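PDB 4HW6: hypothetical protein, IPT/TIG domain protein from Bacteroides ovatus, which is of unknown function but, with an IPT/TIG domain joined to a six-bladed beta-propeller, probably binds carbohydrate as an auxiliary nutrient-binding protein. Local coordinates for residues V50-G55 with L69-P74; D81-V86 with L94-C99; I141-F146 with G336-I341; C360-H365 with F401-S406. All coordinates share one frame; numbering follows the deposited sequence.

Contact 1 (V50-G55 with L69-P74); sequences VKVTIG and LLCICP
In the hydrophobic core of the IPT/TIG domain, Val50, Val52 and Ile54 of strand 50-54 face Leu69, Cys71 and Pro74, the first two on strand 68-72 and the proline just beyond it. Alternation along both strands sends every second side chain inward, and those that meet are apolar or sulfur-bearing, as suits a buried place. Leu69 CG sits between the backbone N and the carbonyl carbon (chi1 63°), which carries both methyls across to Val52: Leu69 CD2 lies 3.6 Å from Val52 CG2, and Leu69 CD1 3.8 Å from that same methyl, so the valine branch meets the fork of the leucine as the two side chains overlap head to tail, pointing opposite ways. Leu69 CD2 also touches Val50 CG2 at 4.0 Å. The IPT/TIG domain belongs to the E-set group of immunoglobulin-like folds, and the geometry here is that of face-to-face sandwich packing: the strand axes come within 8.7 Å and cross at -50°, while strand 57-64 pairs with both and carries the sheet round from one to the other. Farther along, the other branch of Val52, CG1, lies 4.1 Å from Cys71 SG, a small, polarisable atom that fills the space where the layers come closer. Ile54 is the bulkiest of the three on its strand; its CD1 extends to Cys73 CA at 4.4 Å, while Pro74 lays the CD corner of its ring 4.0 Å from Ile54 CB. Phe103 touches both Ile54 and Cys73, and Val84 of strand 82-87 packs against Val50 and Leu69.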
loop_
_atom_site.group_PDB
_atom_site.type_symbol
_atom_site.label_atom_id
_atom_site.label_comp_id
_atom_site.label_asym_id
_atom_site.label_seq_id
_atom_site.Cartn_x
_atom_site.Cartn_y
_atom_site.Cartn_z
ATOM N N VAL A 50 -32.902 -23.217 0.616
ATOM C CA VAL A 50 -32.325 -22.377 1.661
ATOM C C VAL A 50 -31.083 -21.653 1.142
ATOM O O VAL A 50 -30.258 -22.239 0.432
ATOM C CB VAL A 50 -31.995 -23.184 2.936
ATOM C CG1 VAL A 50 -30.834 -24.125 2.693
ATOM C CG2 VAL A 50 -31.696 -22.245 4.106
ATOM N N LYS A 51 -30.984 -20.374 1.485
ATOM C CA LYS A 51 -29.843 -19.542 1.138
ATOM C C LYS A 51 -29.233 -19.038 2.432
ATOM O O LYS A 51 -29.957 -18.637 3.357
ATOM C CB LYS A 51 -30.295 -18.353 0.282
ATOM C CG LYS A 51 -30.936 -18.722 -1.054
ATOM C CD LYS A 51 -29.924 -18.746 -2.192
ATOM C CE LYS A 51 -30.600 -18.674 -3.559
ATOM N NZ LYS A 51 -31.311 -17.382 -3.783
ATOM N N VAL A 52 -27.906 -19.075 2.513
ATOM C CA VAL A 52 -27.187 -18.552 3.657
ATOM C C VAL A 52 -26.148 -17.534 3.158
ATOM O O VAL A 52 -25.462 -17.785 2.179
ATOM C CB VAL A 52 -26.475 -19.681 4.444
ATOM C CG1 VAL A 52 -25.697 -19.113 5.626
ATOM C CG2 VAL A 52 -27.498 -20.695 4.951
ATOM N N THR A 53 -26.068 -16.384 3.817
ATOM C CA THR A 53 -24.970 -15.459 3.610
ATOM C C THR A 53 -24.308 -15.173 4.950
ATOM O O THR A 53 -24.975 -15.117 5.996
ATOM C CB THR A 53 -25.429 -14.138 2.949
ATOM O OG1 THR A 53 -26.385 -13.469 3.788
ATOM C CG2 THR A 53 -26.042 -14.410 1.587
ATOM N N ILE A 54 -22.990 -15.014 4.901
ATOM C CA ILE A 54 -22.179 -14.598 6.042
ATOM C C ILE A 54 -21.442 -13.335 5.625
ATOM O O ILE A 54 -20.704 -13.316 4.624
ATOM C CB ILE A 54 -21.210 -15.703 6.499
ATOM C CG1 ILE A 54 -21.991 -16.995 6.775
ATOM C CG2 ILE A 54 -20.422 -15.252 7.724
ATOM C CD1 ILE A 54 -21.180 -18.076 7.474
ATOM N N GLY A 55 -21.700 -12.254 6.354
ATOM C CA GLY A 55 -21.178 -10.950 5.996
ATOM C C GLY A 55 -21.620 -10.465 4.619
ATOM O O GLY A 55 -20.937 -9.664 4.010
ATOM N N LEU A 69 -28.545 -26.203 9.973
ATOM C CA LEU A 69 -27.999 -26.392 8.633
ATOM C C LEU A 69 -26.483 -26.344 8.746
ATOM O O LEU A 69 -25.941 -25.785 9.707
ATOM C CB LEU A 69 -28.538 -25.333 7.650
ATOM C CG LEU A 69 -28.213 -23.851 7.882
ATOM C CD1 LEU A 69 -26.779 -23.546 7.427
ATOM C CD2 LEU A 69 -29.189 -22.947 7.122
ATOM N N LEU A 70 -25.821 -26.990 7.790
ATOM C CA LEU A 70 -24.379 -26.996 7.677
ATOM C C LEU A 70 -24.002 -26.219 6.427
ATOM O O LEU A 70 -24.514 -26.504 5.336
ATOM C CB LEU A 70 -23.863 -28.433 7.566
ATOM C CG LEU A 70 -22.355 -28.660 7.379
ATOM C CD1 LEU A 70 -21.580 -28.207 8.606
ATOM C CD2 LEU A 70 -22.055 -30.123 7.076
ATOM N N CYS A 71 -23.108 -25.245 6.579
ATOM C CA CYS A 71 -22.657 -24.457 5.444
ATOM C C CYS A 71 -21.144 -24.223 5.522
ATOM O O CYS A 71 -20.488 -24.614 6.500
ATOM C CB CYS A 71 -23.442 -23.136 5.362
ATOM S SG CYS A 71 -23.005 -21.973 6.663
ATOM N N ILE A 72 -20.600 -23.647 4.459
ATOM C CA ILE A 72 -19.173 -23.373 4.352
ATOM C C ILE A 72 -18.951 -21.870 4.332
ATOM O O ILE A 72 -19.503 -21.150 3.478
ATOM C CB ILE A 72 -18.593 -24.009 3.070
ATOM C CG1 ILE A 72 -18.769 -25.529 3.105
ATOM C CG2 ILE A 72 -17.115 -23.668 2.884
ATOM C CD1 ILE A 72 -18.278 -26.199 1.835
ATOM N N CYS A 73 -18.144 -21.383 5.268
ATOM C CA CYS A 73 -17.848 -19.957 5.357
ATOM C C CYS A 73 -17.148 -19.459 4.082
ATOM O O CYS A 73 -16.153 -20.045 3.653
ATOM C CB CYS A 73 -16.934 -19.677 6.553
ATOM S SG CYS A 73 -16.674 -17.915 6.815
ATOM N N PRO A 74 -17.665 -18.374 3.481
ATOM C CA PRO A 74 -17.069 -17.812 2.274
ATOM C C PRO A 74 -15.903 -16.884 2.610
ATOM O O PRO A 74 -15.731 -16.505 3.768
ATOM C CB PRO A 74 -18.217 -16.985 1.700
ATOM C CG PRO A 74 -18.894 -16.459 2.912
ATOM C CD PRO A 74 -18.854 -17.602 3.897
#

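Contact 2 (D81-V86 with L94-C99); sequences DVKVSV and LKSGVC
Val84 and Gly97 form a hydrogen-bonded antiparallel pair, with Val84 N to Gly97 O and Gly97 N to Val84 O both 2.9 Å. Cys99 N bonds to Val82 O on one side of this pair and Val86 N to Lys95 O on the other. Val86 O takes Leu94 N at 2.9 Å and, weakly, Lys95 N: a classic beta bulge. Between these pairs Lys83 lies opposite Val98 and Ser85 opposite Ser96. Lys83 leaves the backbone with CG anti to N (chi1 -178°) and stays extended, running alongside Val98 toward Ser96: its CG rests 3.9 Å from Val98 CG2, and its NZ holds a water at 2.7 Å that also bonds to Ser96 OG. With the chain cut back to an alanine here, that valine methyl would probably lie uncovered and the water would lack its ammonium partner. The small Ser85 and Ser96 let Ser85 OG lie 3.2 Å from Ser96 CB. Val84 and Val86 project from the other face, where Val86 meets Phe14 and Ile20. Strand 93-98 edges the sheet; strand 82-87 pairs on its far side with strand 50-54, and in strand 21-30 Val82 packs on Phe25, Val84 on Val22 and Cys99 on both.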
loop_
_atom_site.group_PDB
_atom_site.type_symbol
_atom_site.label_atom_id
_atom_site.label_comp_id
_atom_site.label_asym_id
_atom_site.label_seq_id
_atom_site.Cartn_x
_atom_site.Cartn_y
_atom_site.Cartn_z
ATOM N N ASP A 81 -22.456 -10.874 9.692
ATOM C CA ASP A 81 -23.879 -11.177 9.925
ATOM C C ASP A 81 -24.230 -12.518 9.281
ATOM O O ASP A 81 -23.844 -12.777 8.149
ATOM C CB ASP A 81 -24.809 -10.097 9.366
ATOM C CG ASP A 81 -24.493 -8.724 9.895
ATOM O OD1 ASP A 81 -25.185 -8.269 10.832
ATOM O OD2 ASP A 81 -23.537 -8.103 9.375
ATOM N N VAL A 82 -24.954 -13.354 10.015
ATOM C CA VAL A 82 -25.349 -14.672 9.546
ATOM C C VAL A 82 -26.846 -14.593 9.256
ATOM O O VAL A 82 -27.651 -14.391 10.171
ATOM C CB VAL A 82 -25.028 -15.740 10.604
ATOM C CG1 VAL A 82 -25.596 -17.103 10.214
ATOM C CG2 VAL A 82 -23.522 -15.813 10.845
ATOM N N LYS A 83 -27.196 -14.709 7.973
ATOM C CA LYS A 83 -28.566 -14.567 7.486
ATOM C C LYS A 83 -28.978 -15.851 6.774
ATOM O O LYS A 83 -28.253 -16.359 5.915
ATOM C CB LYS A 83 -28.674 -13.382 6.515
ATOM C CG LYS A 83 -30.062 -13.098 5.958
ATOM C CD LYS A 83 -30.061 -11.811 5.149
ATOM C CE LYS A 83 -31.404 -11.557 4.479
ATOM N NZ LYS A 83 -31.442 -10.273 3.721
ATOM N N VAL A 84 -30.151 -16.358 7.132
ATOM C CA VAL A 84 -30.711 -17.557 6.523
ATOM C C VAL A 84 -32.043 -17.182 5.896
ATOM O O VAL A 84 -32.898 -16.575 6.554
ATOM C CB VAL A 84 -30.935 -18.665 7.569
ATOM C CG1 VAL A 84 -31.607 -19.885 6.936
ATOM C CG2 VAL A 84 -29.604 -19.050 8.219
ATOM N N SER A 85 -32.207 -17.556 4.633
ATOM C CA SER A 85 -33.420 -17.286 3.871
ATOM C C SER A 85 -33.964 -18.574 3.274
ATOM O O SER A 85 -33.196 -19.473 2.902
ATOM C CB SER A 85 -33.106 -16.317 2.731
ATOM O OG SER A 85 -32.649 -15.065 3.225
ATOM N N VAL A 86 -35.285 -18.650 3.145
ATOM C CA VAL A 86 -35.926 -19.757 2.436
ATOM C C VAL A 86 -36.708 -19.167 1.266
ATOM O O VAL A 86 -37.429 -18.184 1.435
ATOM C CB VAL A 86 -36.837 -20.588 3.368
ATOM C CG1 VAL A 86 -37.756 -21.496 2.566
ATOM C CG2 VAL A 86 -35.987 -21.407 4.334
ATOM N N LEU A 94 -39.271 -16.118 0.725
ATOM C CA LEU A 94 -40.477 -16.191 1.544
ATOM C C LEU A 94 -40.231 -15.579 2.921
ATOM O O LEU A 94 -41.041 -14.785 3.412
ATOM C CB LEU A 94 -40.915 -17.650 1.685
ATOM C CG LEU A 94 -41.538 -18.237 0.417
ATOM C CD1 LEU A 94 -41.653 -19.749 0.539
ATOM C CD2 LEU A 94 -42.893 -17.593 0.157
ATOM N N LYS A 95 -39.115 -15.973 3.542
ATOM C CA LYS A 95 -38.725 -15.486 4.863
ATOM C C LYS A 95 -37.205 -15.407 4.963
ATOM O O LYS A 95 -36.485 -16.107 4.257
ATOM C CB LYS A 95 -39.199 -16.437 5.974
ATOM C CG LYS A 95 -40.688 -16.633 6.131
ATOM C CD LYS A 95 -41.366 -15.461 6.810
ATOM C CE LYS A 95 -42.843 -15.744 6.989
ATOM N NZ LYS A 95 -43.495 -14.693 7.807
ATOM N N SER A 96 -36.733 -14.575 5.880
ATOM C CA SER A 96 -35.343 -14.572 6.257
ATOM C C SER A 96 -35.219 -14.166 7.712
ATOM O O SER A 96 -36.077 -13.483 8.259
ATOM C CB SER A 96 -34.541 -13.614 5.381
ATOM O OG SER A 96 -34.929 -12.277 5.631
ATOM N N GLY A 97 -34.137 -14.611 8.328
ATOM C CA GLY A 97 -33.789 -14.225 9.686
ATOM C C GLY A 97 -32.295 -13.981 9.752
ATOM O O GLY A 97 -31.541 -14.493 8.919
ATOM N N VAL A 98 -31.883 -13.165 10.718
ATOM C CA VAL A 98 -30.466 -12.901 10.964
ATOM C C VAL A 98 -30.182 -13.123 12.449
ATOM O O VAL A 98 -30.993 -12.779 13.309
ATOM C CB VAL A 98 -30.052 -11.461 10.576
ATOM C CG1 VAL A 98 -28.531 -11.337 10.514
ATOM C CG2 VAL A 98 -30.657 -11.060 9.237
ATOM N N CYS A 99 -29.042 -13.731 12.731
ATOM C CA CYS A 99 -28.593 -13.959 14.091
ATOM C C CYS A 99 -28.221 -12.637 14.768
ATOM O O CYS A 99 -27.752 -11.713 14.105
ATOM C CB CYS A 99 -27.379 -14.887 14.063
ATOM S SG CYS A 99 -26.960 -15.580 15.664
HETATM O O HOH W 1 -25.554 -12.298 12.563
HETATM O O HOH W 2 -34.112 -10.254 3.407
#

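Contact 3 (I141-F146 with G336-I341); sequences IWRMMF and GPNQGI
Arg143 and Gln339 lie with their CA atoms 6.5 Å apart on nearly parallel strands (11°) whose axes approach to 8.0 Å, so side chains must span the gap. Gln339 does so with its amide. With CG anti to the backbone N (chi1 -172°) and the chain extended, Gln339 OE1 receives Met144 N at 3.0 Å along an almost straight bond (174°), while its NE2 gives to a lone pair of Met144 O at 2.8 Å. The amide thus imitates a strand edge, and OE1 also takes Ile407 N. Arg143, bent at its second torsion, grips Asn338 OD1 end-on with NH1 (3.0 Å) and NH2 (3.1 Å); NH1 also bonds to Trp142 O. The Arg143 guanidinium is sandwiched, with NH1 3.6 Å above the centre of the Trp142 ring and the Asn338-Gln339 backbone over the opposite face. A leucine in its place would probably leave Asn338 OD1 without both donors and the Trp142 face without its flat cover. Asn338 ND2 is tied back to Gly336 O, fixing the amide's orientation. In the beta-propeller these strands edge different blades, so the chemistry implies a polar, directional tie between them, with the N-H groups of a buried guanidinium met by neutral oxygens.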
loop_
_atom_site.group_PDB
_atom_site.type_symbol
_atom_site.label_atom_id
_atom_site.label_comp_id
_atom_site.label_asym_id
_atom_site.label_seq_id
_atom_site.Cartn_x
_atom_site.Cartn_y
_atom_site.Cartn_z
ATOM N N ILE A 141 10.473 -0.268 -10.749
ATOM C CA ILE A 141 9.346 0.320 -10.035
ATOM C C ILE A 141 9.914 1.117 -8.837
ATOM O O ILE A 141 9.961 0.639 -7.708
ATOM C CB ILE A 141 8.334 -0.762 -9.589
ATOM C CG1 ILE A 141 8.006 -1.749 -10.722
ATOM C CG2 ILE A 141 7.040 -0.090 -9.128
ATOM C CD1 ILE A 141 7.375 -3.049 -10.219
ATOM N N TRP A 142 10.355 2.339 -9.101
ATOM C CA TRP A 142 11.292 3.013 -8.222
ATOM C C TRP A 142 10.597 3.777 -7.088
ATOM O O TRP A 142 10.959 3.630 -5.923
ATOM C CB TRP A 142 12.207 3.930 -9.060
ATOM C CG TRP A 142 13.175 4.721 -8.244
ATOM C CD1 TRP A 142 13.183 6.071 -8.094
ATOM C CD2 TRP A 142 14.252 4.217 -7.462
ATOM N NE1 TRP A 142 14.197 6.444 -7.250
ATOM C CE2 TRP A 142 14.869 5.327 -6.840
ATOM C CE3 TRP A 142 14.768 2.942 -7.230
ATOM C CZ2 TRP A 142 15.975 5.195 -6.011
ATOM C CZ3 TRP A 142 15.871 2.812 -6.397
ATOM C CH2 TRP A 142 16.447 3.930 -5.785
ATOM N N ARG A 143 9.641 4.634 -7.430
ATOM C CA ARG A 143 8.831 5.356 -6.444
ATOM C C ARG A 143 7.406 5.478 -6.972
ATOM O O ARG A 143 7.205 5.905 -8.119
ATOM C CB ARG A 143 9.349 6.776 -6.196
ATOM C CG ARG A 143 10.760 6.882 -5.652
ATOM C CD ARG A 143 10.849 6.425 -4.207
ATOM N NE ARG A 143 12.220 6.564 -3.682
ATOM C CZ ARG A 143 13.129 5.593 -3.572
ATOM N NH1 ARG A 143 12.889 4.360 -3.978
ATOM N NH2 ARG A 143 14.315 5.869 -3.034
HETATM N N MSE A 144 6.428 5.128 -6.131
HETATM C CA MSE A 144 5.004 5.164 -6.476
HETATM C C MSE A 144 4.267 6.310 -5.818
HETATM O O MSE A 144 4.624 6.751 -4.711
HETATM C CB MSE A 144 4.284 3.911 -5.942
HETATM C CG MSE A 144 4.606 2.672 -6.588
HETATM SE SE MSE A 144 3.725 1.236 -5.557
HETATM C CE MSE A 144 4.109 -0.103 -6.893
HETATM N N MSE A 145 3.202 6.758 -6.481
HETATM C CA MSE A 145 2.307 7.756 -5.889
HETATM C C MSE A 145 0.924 7.712 -6.548
HETATM O O MSE A 145 0.798 7.739 -7.775
HETATM C CB MSE A 145 2.957 9.121 -6.092
HETATM C CG MSE A 145 2.193 10.296 -5.663
HETATM SE SE MSE A 145 2.341 10.659 -3.780
HETATM C CE MSE A 145 3.958 9.730 -3.286
ATOM N N PHE A 146 -0.128 7.651 -5.729
ATOM C CA PHE A 146 -1.475 7.856 -6.228
ATOM C C PHE A 146 -1.687 9.351 -6.524
ATOM O O PHE A 146 -1.217 10.219 -5.775
ATOM C CB PHE A 146 -2.530 7.392 -5.195
ATOM C CG PHE A 146 -2.859 5.926 -5.256
ATOM C CD1 PHE A 146 -3.683 5.444 -6.250
ATOM C CD2 PHE A 146 -2.410 5.046 -4.282
ATOM C CE1 PHE A 146 -4.014 4.102 -6.318
ATOM C CE2 PHE A 146 -2.752 3.700 -4.342
ATOM C CZ PHE A 146 -3.546 3.237 -5.359
ATOM N N GLY A 336 19.136 -0.756 3.113
ATOM C CA GLY A 336 18.601 -0.103 1.928
ATOM C C GLY A 336 17.158 0.301 2.001
ATOM O O GLY A 336 16.381 -0.002 1.090
ATOM N N PRO A 337 16.782 1.043 3.058
ATOM C CA PRO A 337 15.405 1.505 3.140
ATOM C C PRO A 337 15.145 2.456 1.979
ATOM O O PRO A 337 15.939 3.362 1.729
ATOM C CB PRO A 337 15.363 2.247 4.465
ATOM C CG PRO A 337 16.769 2.712 4.703
ATOM C CD PRO A 337 17.601 1.570 4.146
ATOM N N ASN A 338 14.069 2.226 1.249
ATOM C CA ASN A 338 13.762 2.982 0.060
ATOM C C ASN A 338 12.502 3.820 0.259
ATOM O O ASN A 338 12.579 4.787 1.025
ATOM C CB ASN A 338 13.800 2.108 -1.198
ATOM C CG ASN A 338 15.163 2.188 -1.888
ATOM O OD1 ASN A 338 15.323 2.942 -2.848
ATOM N ND2 ASN A 338 16.173 1.479 -1.347
ATOM N N GLN A 339 11.371 3.507 -0.370
ATOM C CA GLN A 339 10.193 4.325 -0.170
ATOM C C GLN A 339 9.463 3.925 1.108
ATOM O O GLN A 339 9.486 2.758 1.513
ATOM C CB GLN A 339 9.240 4.219 -1.360
ATOM C CG GLN A 339 8.100 5.197 -1.283
ATOM C CD GLN A 339 7.300 5.312 -2.574
ATOM O OE1 GLN A 339 7.305 4.405 -3.407
ATOM N NE2 GLN A 339 6.589 6.444 -2.734
ATOM N N GLY A 340 8.902 4.918 1.779
ATOM C CA GLY A 340 7.953 4.685 2.840
ATOM C C GLY A 340 6.716 5.539 2.770
ATOM O O GLY A 340 6.723 6.604 2.174
ATOM N N ILE A 341 5.661 5.078 3.440
ATOM C CA ILE A 341 4.393 5.787 3.490
ATOM C C ILE A 341 3.769 5.685 4.868
ATOM O O ILE A 341 3.997 4.732 5.604
ATOM C CB ILE A 341 3.383 5.227 2.471
ATOM C CG1 ILE A 341 3.192 3.700 2.677
ATOM C CG2 ILE A 341 3.848 5.545 1.051
ATOM C CD1 ILE A 341 2.018 3.144 1.906
#

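Contact 4 (C360-H365 with F401-S406); sequences CDRDSH and FNHPTS
His365 and Pro404 form the tightly packed part of this contact: Pro404 CD lies 3.5 Å from His365 CA, and the His365 ring receives His403 N on ND1, within the ring plane, at 3.0 Å and 167°. A flat ring with an acceptor nitrogen suits the place, holding a backbone N-H while packing closely, His365 CE1 3.4 Å from His403 CD2. Cys360, being small, fits beside Pro404 CB; Pro404 O is buried without a hydrogen-bonding partner and meets Arg362 CA by a CA-H...O contact. The segments belong to neighbouring blades of the six-bladed propeller, 360-361 ending one strand and 404-406 beginning an edge strand of the next, whose sheet sets strand 109-115, first of the propeller, beside the C-terminal strand 425-431, consistent with ring closure. On the more open side stand the partly exposed Arg362, Asp363, Asn402 and His403. Extended, with CG anti to the backbone N (chi1 180°), Arg362 lays its guanidinium flat on His403, planes 6° and centres 4.6 Å apart. Arg362 NH1 bonds to Thr405 OG1 at 2.8 Å, and that hydroxyl donates to His403 O. Asp422 holds His403 ND1, fixing the ring. At the Phe401 end a water joins His365 O to Phe401 N.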
loop_
_atom_site.group_PDB
_atom_site.type_symbol
_atom_site.label_atom_id
_atom_site.label_comp_id
_atom_site.label_asym_id
_atom_site.label_seq_id
_atom_site.Cartn_x
_atom_site.Cartn_y
_atom_site.Cartn_z
ATOM N N CYS A 360 9.757 -0.019 2.374
ATOM C CA CYS A 360 10.461 -1.111 1.727
ATOM C C CYS A 360 11.946 -1.063 2.099
ATOM O O CYS A 360 12.591 -0.033 1.958
ATOM C CB CYS A 360 10.304 -0.993 0.223
ATOM S SG CYS A 360 8.621 -1.413 -0.264
ATOM N N ASP A 361 12.451 -2.174 2.614
ATOM C CA ASP A 361 13.846 -2.297 3.016
ATOM C C ASP A 361 14.431 -3.156 1.900
ATOM O O ASP A 361 14.356 -4.372 1.935
ATOM C CB ASP A 361 13.917 -2.944 4.397
ATOM C CG ASP A 361 15.170 -2.560 5.199
ATOM O OD1 ASP A 361 15.610 -1.382 5.158
ATOM O OD2 ASP A 361 15.686 -3.449 5.917
ATOM N N ARG A 362 14.960 -2.491 0.878
ATOM C CA ARG A 362 15.270 -3.124 -0.377
ATOM C C ARG A 362 16.249 -4.275 -0.252
ATOM O O ARG A 362 16.058 -5.351 -0.862
ATOM C CB ARG A 362 15.788 -2.066 -1.356
ATOM C CG ARG A 362 16.164 -2.587 -2.728
ATOM C CD ARG A 362 16.649 -1.452 -3.604
ATOM N NE ARG A 362 17.343 -1.927 -4.809
ATOM C CZ ARG A 362 16.894 -1.857 -6.071
ATOM N NH1 ARG A 362 15.690 -1.388 -6.393
ATOM N NH2 ARG A 362 17.682 -2.293 -7.053
ATOM N N ASP A 363 17.280 -4.092 0.548
ATOM C CA ASP A 363 18.362 -5.074 0.600
ATOM C C ASP A 363 18.244 -6.135 1.678
ATOM O O ASP A 363 18.979 -7.111 1.639
ATOM C CB ASP A 363 19.717 -4.356 0.612
ATOM C CG ASP A 363 19.927 -3.519 -0.644
ATOM O OD1 ASP A 363 19.720 -4.023 -1.749
ATOM O OD2 ASP A 363 20.244 -2.330 -0.537
ATOM N N SER A 364 17.273 -5.992 2.589
ATOM C CA SER A 364 16.838 -7.105 3.422
ATOM C C SER A 364 15.641 -7.837 2.815
ATOM O O SER A 364 15.223 -8.877 3.339
ATOM C CB SER A 364 16.490 -6.655 4.842
ATOM O OG SER A 364 15.307 -5.889 4.844
ATOM N N HIS A 365 15.115 -7.289 1.713
ATOM C CA HIS A 365 14.002 -7.859 0.935
ATOM C C HIS A 365 12.709 -7.948 1.740
ATOM O O HIS A 365 11.942 -8.929 1.635
ATOM C CB HIS A 365 14.388 -9.202 0.323
ATOM C CG HIS A 365 15.696 -9.158 -0.406
ATOM N ND1 HIS A 365 15.802 -8.712 -1.709
ATOM C CD2 HIS A 365 16.943 -9.525 -0.025
ATOM C CE1 HIS A 365 17.064 -8.792 -2.089
ATOM N NE2 HIS A 365 17.786 -9.243 -1.075
ATOM N N PHE A 401 10.346 -11.511 -1.570
ATOM C CA PHE A 401 10.493 -10.419 -2.498
ATOM C C PHE A 401 11.934 -10.417 -2.996
ATOM O O PHE A 401 12.803 -11.091 -2.449
ATOM C CB PHE A 401 10.300 -9.077 -1.811
ATOM C CG PHE A 401 8.923 -8.875 -1.200
ATOM C CD1 PHE A 401 7.847 -8.516 -1.990
ATOM C CD2 PHE A 401 8.738 -8.998 0.165
ATOM C CE1 PHE A 401 6.587 -8.305 -1.429
ATOM C CE2 PHE A 401 7.489 -8.784 0.728
ATOM C CZ PHE A 401 6.415 -8.439 -0.075
ATOM N N ASN A 402 12.195 -9.572 -3.975
ATOM C CA ASN A 402 13.576 -9.396 -4.477
ATOM C C ASN A 402 13.754 -7.935 -4.823
ATOM O O ASN A 402 13.343 -7.484 -5.908
ATOM C CB ASN A 402 13.852 -10.287 -5.700
ATOM C CG ASN A 402 15.317 -10.345 -6.068
ATOM O OD1 ASN A 402 16.132 -9.571 -5.535
ATOM N ND2 ASN A 402 15.677 -11.295 -6.958
ATOM N N HIS A 403 14.349 -7.214 -3.885
ATOM C CA HIS A 403 14.525 -5.760 -3.954
ATOM C C HIS A 403 13.201 -5.000 -3.992
ATOM O O HIS A 403 12.921 -4.203 -4.897
ATOM C CB HIS A 403 15.465 -5.394 -5.102
ATOM C CG HIS A 403 16.862 -5.835 -4.866
ATOM N ND1 HIS A 403 17.682 -6.282 -5.877
ATOM C CD2 HIS A 403 17.602 -5.888 -3.731
ATOM C CE1 HIS A 403 18.865 -6.603 -5.369
ATOM N NE2 HIS A 403 18.848 -6.359 -4.072
ATOM N N PRO A 404 12.364 -5.229 -2.971
ATOM C CA PRO A 404 11.191 -4.393 -2.871
ATOM C C PRO A 404 11.619 -2.959 -2.626
ATOM O O PRO A 404 12.443 -2.723 -1.746
ATOM C CB PRO A 404 10.462 -4.961 -1.653
ATOM C CG PRO A 404 11.506 -5.601 -0.821
ATOM C CD PRO A 404 12.594 -6.033 -1.762
ATOM N N THR A 405 11.053 -2.003 -3.356
ATOM C CA THR A 405 11.577 -0.653 -3.382
ATOM C C THR A 405 10.532 0.435 -3.171
ATOM O O THR A 405 10.728 1.345 -2.379
ATOM C CB THR A 405 12.314 -0.422 -4.716
ATOM O OG1 THR A 405 13.357 -1.402 -4.836
ATOM C CG2 THR A 405 12.924 0.963 -4.796
ATOM N N SER A 406 9.421 0.332 -3.872
ATOM C CA SER A 406 8.369 1.297 -3.825
ATOM C C SER A 406 7.138 0.721 -3.124
ATOM O O SER A 406 6.942 -0.512 -3.056
ATOM C CB SER A 406 8.053 1.758 -5.260
ATOM O OG SER A 406 7.656 0.663 -6.072
HETATM O O HOH W 3 11.880 -11.564 0.974
#

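The four contacts fall into two pairs. Contacts 1 and 2 share the IPT/TIG domain, their centres 10 Å apart: Lys51 N lies 2.8 Å from Ser85 O, so strand 50-54 gives one edge to the hairpin of contact 2 and one face to contact 1. Contacts 3 and 4 are likewise 10 Å apart between centres, in the propeller, where Asn338 N meets Cys360 O at 2.8 Å and Ile141 O meets Ser406 OG. Strand 404-410 belongs to a blade that touches both segments of contact 3 as well as supplying one side of contact 4. Between these pairs no atoms touch: contacts 1 and 3 keep their nearest atoms about 24 Å apart, contacts 2 and 4 about 31 Å.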